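Local coordinates for substrate binding periplasmic protein (Ralstonia solanacearum, PDB 3LOP), which probably binds leucine or a related amino acid in the periplasm for uptake, and holds a leucine molecule in its ligand pocket, at residues 264-268 with 286-291; 9-13 with 25-29. All blocks are in the same frame, centred on the assembly; numbering follows the deposited sequence.

Interaction 1. Residues 264-268 with 286-291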
loop_
_atom_site.group_PDB
_atom_site.type_symbol
_atom_site.label_atom_id
_atom_site.label_comp_id
_atom_site.label_asym_id
_atom_site.label_seq_id
_atom_site.Cartn_x
_atom_site.Cartn_y
_atom_site.Cartn_z
ATOM N N VAL A 264 -0.666 6.699 -16.307
ATOM C CA VAL A 264 -0.864 5.399 -15.677
ATOM C C VAL A 264 -2.356 5.107 -15.536
ATOM O O VAL A 264 -2.805 3.988 -15.789
ATOM C CB VAL A 264 -0.194 5.337 -14.284
ATOM C CG1 VAL A 264 -0.485 3.995 -13.622
ATOM C CG2 VAL A 264 1.307 5.528 -14.423
ATOM N N ILE A 265 -3.122 6.122 -15.145
ATOM C CA ILE A 265 -4.559 5.960 -14.981
ATOM C C ILE A 265 -5.189 5.690 -16.342
ATOM O O ILE A 265 -6.102 4.867 -16.464
ATOM C CB ILE A 265 -5.191 7.214 -14.332
ATOM C CG1 ILE A 265 -4.533 7.471 -12.968
ATOM C CG2 ILE A 265 -6.693 7.027 -14.168
ATOM C CD1 ILE A 265 -4.542 6.268 -12.013
ATOM N N ARG A 266 -4.697 6.371 -17.373
ATOM C CA ARG A 266 -5.225 6.139 -18.706
ATOM C C ARG A 266 -4.929 4.710 -19.146
ATOM O O ARG A 266 -5.794 4.050 -19.721
ATOM C CB ARG A 266 -4.660 7.149 -19.716
ATOM C CG ARG A 266 -5.395 8.482 -19.656
ATOM C CD ARG A 266 -5.100 9.398 -20.834
ATOM N NE ARG A 266 -3.801 10.055 -20.742
ATOM C CZ ARG A 266 -2.717 9.671 -21.408
ATOM N NH1 ARG A 266 -2.770 8.624 -22.219
ATOM N NH2 ARG A 266 -1.585 10.348 -21.273
ATOM N N GLU A 267 -3.724 4.217 -18.865
ATOM C CA GLU A 267 -3.398 2.848 -19.256
ATOM C C GLU A 267 -4.259 1.847 -18.486
ATOM O O GLU A 267 -4.690 0.831 -19.034
ATOM C CB GLU A 267 -1.910 2.534 -19.033
ATOM C CG GLU A 267 -1.517 1.204 -19.689
ATOM C CD GLU A 267 -0.097 0.752 -19.406
ATOM O OE1 GLU A 267 0.639 1.458 -18.685
ATOM O OE2 GLU A 267 0.280 -0.327 -19.914
ATOM N N PHE A 268 -4.514 2.140 -17.213
ATOM C CA PHE A 268 -5.338 1.268 -16.386
ATOM C C PHE A 268 -6.735 1.161 -16.996
ATOM O O PHE A 268 -7.268 0.066 -17.146
ATOM C CB PHE A 268 -5.419 1.825 -14.956
ATOM C CG PHE A 268 -6.151 0.931 -13.986
ATOM C CD1 PHE A 268 -7.540 0.823 -14.017
ATOM C CD2 PHE A 268 -5.446 0.207 -13.028
ATOM C CE1 PHE A 268 -8.216 0.009 -13.103
ATOM C CE2 PHE A 268 -6.110 -0.607 -12.112
ATOM C CZ PHE A 268 -7.499 -0.706 -12.150
ATOM N N ALA A 286 -5.782 -0.676 -6.385
ATOM C CA ALA A 286 -5.739 -1.418 -7.643
ATOM C C ALA A 286 -4.617 -0.837 -8.501
ATOM O O ALA A 286 -3.910 -1.563 -9.204
ATOM C CB ALA A 286 -7.078 -1.314 -8.370
ATOM N N VAL A 287 -4.454 0.482 -8.443
ATOM C CA VAL A 287 -3.389 1.131 -9.197
ATOM C C VAL A 287 -2.039 0.680 -8.645
ATOM O O VAL A 287 -1.094 0.473 -9.404
ATOM C CB VAL A 287 -3.517 2.670 -9.124
ATOM C CG1 VAL A 287 -2.246 3.344 -9.647
ATOM C CG2 VAL A 287 -4.713 3.112 -9.959
ATOM N N GLU A 288 -1.957 0.514 -7.325
ATOM C CA GLU A 288 -0.722 0.065 -6.690
ATOM C C GLU A 288 -0.340 -1.319 -7.226
ATOM O O GLU A 288 0.825 -1.585 -7.508
ATOM C CB GLU A 288 -0.898 0.007 -5.167
ATOM C CG GLU A 288 0.398 -0.227 -4.403
ATOM C CD GLU A 288 0.205 -0.226 -2.893
ATOM O OE1 GLU A 288 -0.786 0.368 -2.415
ATOM O OE2 GLU A 288 1.053 -0.807 -2.185
ATOM N N GLY A 289 -1.331 -2.195 -7.377
ATOM C CA GLY A 289 -1.062 -3.528 -7.891
ATOM C C GLY A 289 -0.650 -3.494 -9.353
ATOM O O GLY A 289 0.237 -4.239 -9.781
ATOM N N PHE A 290 -1.316 -2.634 -10.119
ATOM C CA PHE A 290 -1.048 -2.446 -11.544
ATOM C C PHE A 290 0.401 -1.971 -11.717
ATOM O O PHE A 290 1.161 -2.512 -12.530
ATOM C CB PHE A 290 -2.027 -1.390 -12.079
ATOM C CG PHE A 290 -2.076 -1.271 -13.582
ATOM C CD1 PHE A 290 -2.876 -2.124 -14.339
ATOM C CD2 PHE A 290 -1.372 -0.266 -14.230
ATOM C CE1 PHE A 290 -2.977 -1.966 -15.728
ATOM C CE2 PHE A 290 -1.464 -0.102 -15.617
ATOM C CZ PHE A 290 -2.268 -0.953 -16.364
ATOM N N VAL A 291 0.777 -0.964 -10.934
ATOM C CA VAL A 291 2.123 -0.397 -10.983
ATOM C C VAL A 291 3.194 -1.407 -10.579
ATOM O O VAL A 291 4.233 -1.514 -11.233
ATOM C CB VAL A 291 2.216 0.860 -10.077
ATOM C CG1 VAL A 291 3.665 1.279 -9.888
ATOM C CG2 VAL A 291 1.433 2.007 -10.709
#

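Interaction 2. Residues 9-13 with 25-29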
loop_
_atom_site.group_PDB
_atom_site.type_symbol
_atom_site.label_atom_id
_atom_site.label_comp_id
_atom_site.label_asym_id
_atom_site.label_seq_id
_atom_site.Cartn_x
_atom_site.Cartn_y
_atom_site.Cartn_z
ATOM N N ILE A 9 3.877 -14.860 -8.230
ATOM C CA ILE A 9 2.928 -15.209 -7.174
ATOM C C ILE A 9 2.545 -14.049 -6.263
ATOM O O ILE A 9 3.239 -13.036 -6.188
ATOM C CB ILE A 9 3.463 -16.361 -6.290
ATOM C CG1 ILE A 9 4.780 -15.957 -5.627
ATOM C CG2 ILE A 9 3.651 -17.621 -7.132
ATOM C CD1 ILE A 9 5.261 -16.955 -4.583
ATOM N N GLN A 10 1.418 -14.217 -5.581
ATOM C CA GLN A 10 0.906 -13.229 -4.642
ATOM C C GLN A 10 0.251 -13.941 -3.471
ATOM O O GLN A 10 -0.461 -14.925 -3.659
ATOM C CB GLN A 10 -0.175 -12.344 -5.274
ATOM C CG GLN A 10 0.282 -11.230 -6.187
ATOM C CD GLN A 10 -0.878 -10.321 -6.554
ATOM O OE1 GLN A 10 -1.942 -10.793 -6.953
ATOM N NE2 GLN A 10 -0.682 -9.015 -6.415
ATOM N N SER A 11 0.509 -13.450 -2.264
ATOM C CA SER A 11 -0.140 -13.977 -1.073
ATOM C C SER A 11 -0.732 -12.719 -0.478
ATOM O O SER A 11 -0.011 -11.766 -0.196
ATOM C CB SER A 11 0.853 -14.591 -0.082
ATOM O OG SER A 11 0.152 -15.086 1.057
ATOM N N LEU A 12 -2.048 -12.692 -0.324
ATOM C CA LEU A 12 -2.690 -11.519 0.232
ATOM C C LEU A 12 -4.075 -11.860 0.757
ATOM O O LEU A 12 -4.582 -12.963 0.535
ATOM C CB LEU A 12 -2.747 -10.395 -0.816
ATOM C CG LEU A 12 -2.831 -10.774 -2.294
ATOM C CD1 LEU A 12 -4.133 -11.508 -2.560
ATOM C CD2 LEU A 12 -2.727 -9.525 -3.163
ATOM N N PRO A 13 -4.699 -10.921 1.478
ATOM C CA PRO A 13 -6.033 -11.130 2.049
ATOM C C PRO A 13 -7.158 -11.048 1.030
ATOM O O PRO A 13 -7.473 -9.968 0.533
ATOM C CB PRO A 13 -6.143 -10.021 3.098
ATOM C CG PRO A 13 -4.711 -9.629 3.373
ATOM C CD PRO A 13 -4.095 -9.691 2.016
ATOM N N LEU A 25 -5.487 -5.153 -4.797
ATOM C CA LEU A 25 -4.102 -5.317 -5.223
ATOM C C LEU A 25 -4.008 -6.456 -6.236
ATOM O O LEU A 25 -3.316 -6.344 -7.247
ATOM C CB LEU A 25 -3.207 -5.603 -4.016
ATOM C CG LEU A 25 -2.998 -4.390 -3.104
ATOM C CD1 LEU A 25 -2.534 -4.846 -1.741
ATOM C CD2 LEU A 25 -1.984 -3.440 -3.728
ATOM N N ASN A 26 -4.711 -7.553 -5.967
ATOM C CA ASN A 26 -4.699 -8.679 -6.887
ATOM C C ASN A 26 -5.365 -8.297 -8.208
ATOM O O ASN A 26 -4.873 -8.642 -9.281
ATOM C CB ASN A 26 -5.430 -9.876 -6.284
ATOM C CG ASN A 26 -5.609 -11.002 -7.282
ATOM O OD1 ASN A 26 -4.641 -11.647 -7.695
ATOM N ND2 ASN A 26 -6.847 -11.234 -7.690
ATOM N N ALA A 27 -6.482 -7.581 -8.129
ATOM C CA ALA A 27 -7.192 -7.169 -9.335
ATOM C C ALA A 27 -6.316 -6.288 -10.221
ATOM O O ALA A 27 -6.321 -6.428 -11.443
ATOM C CB ALA A 27 -8.467 -6.428 -8.965
ATOM N N GLY A 28 -5.574 -5.376 -9.607
ATOM C CA GLY A 28 -4.714 -4.502 -10.382
ATOM C C GLY A 28 -3.567 -5.240 -11.045
ATOM O O GLY A 28 -3.236 -4.979 -12.201
ATOM N N ALA A 29 -2.954 -6.164 -10.316
ATOM C CA ALA A 29 -1.840 -6.928 -10.867
ATOM C C ALA A 29 -2.334 -7.864 -11.966
ATOM O O ALA A 29 -1.716 -7.975 -13.027
ATOM C CB ALA A 29 -1.154 -7.725 -9.759
#

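Interaction 1. Residues 264-268 with 286-291
Phe268 and Phe290 lean against each other where two helices of the periplasmic binding protein fold, 263-275 and 284-303, cross at nearly a right angle (91° between the local axes). Their ring centroids lie 5.2 Å apart and the planes are inclined by 52°, so the rings meet obliquely. Phe268 CD2 rests over one face of the Phe290 ring, 3.7 Å from Phe290 CD1. The same face receives Phe268 CA in a CH-pi contact, 4.2 Å from the ring centroid. With CG anti to the backbone N (chi1 -168°), Phe290 is directed across to this helix. Glu267 runs past the far end of the ring, Glu267 CG lying 4.0 Å from Phe290 CZ, and its carboxylate stands almost perpendicular to the ring plane. That carboxylate is engaged beyond the interface, by a salt bridge to Lys294 and a hydrogen bond from Trp35. Aliphatic groups complete the buried interface: Ile265 CD1 meets Val287 CG2 at 3.8 Å, and Val264 CG1 meets Val291 CG2 at 4.0 Å, each pair crossing at about a right angle. At the far end of the Phe268 ring, CE2 presents the ring edge to Ala286 O at 3.8 Å, while CZ touches Ala286 CB.

Interaction 2. Residues 9-13 with 25-29
Leu25 O accepts the helical hydrogen bond of Ala29 N at 3.1 Å, and the helical turn so closed is the one against which Gln10 and Leu12 of the strand pack. This is the first strand-helix pair of a beta-alpha-beta unit, strand 6-12, helix 19-38 and strand 47-53, in the Rossmann-like lobe of a periplasmic binding protein. Strand and helix run in nearly opposite directions, with 163° between the local axes, and their axes approach to 10.3 Å. Gln10 spans the gap as an extended side chain: CG stands beside the backbone N (chi1 -78°) and the chain runs straight on to the helix, where Gln10 CD comes 4.1 Å from Ala29 CB. Its terminal amide also meets that of Asn26, the two planes inclined by 39°. The modelled Gln10 OE1 and Asn26 OD1 lie 2.9 Å apart; either amide may be turned over in the model, and if just one of the pair were reversed an N-H would face an oxygen, so a hydrogen bond is possible but not settled. Leu12 supplies the apolar half of the contact. Its CD2 methyl sits 4.0 Å from Leu25 CB and 4.1 Å from Asn26 CB, at the start of the turn. Ser11, between Gln10 and Leu12 in the strand, serves the other face of the sheet, where its hydroxyl bonds to Asp54 and Asn64 and its side chain touches helix 58-71. In the parallel sheet strand 6-12 runs between strands 47-53 and 74-78, with helix 19-38 on one face and helix 58-71 on the other.

Overall arrangement
Interactions 1 and 2 lie 13 Å apart, centre to centre, and form successive layers of one lobe. Interaction 2 comes first in the chain and sets helix 19-38 on the parallel sheet; interaction 1, more than 200 residues later, joins helices 263-275 and 284-303. The layers meet directly: Phe290 CD1 lies 3.6 Å from Gly28 O, and Leu25 CD2 packs against Glu288 CB. Helix 284-303 is thereby packed on helix 19-38, which in turn covers the sheet. Both contacts lie close to the leucine site: the side chain of Leu25 is about 6 Å from the bound leucine, and Arg285, next to Ala286, lines the pocket.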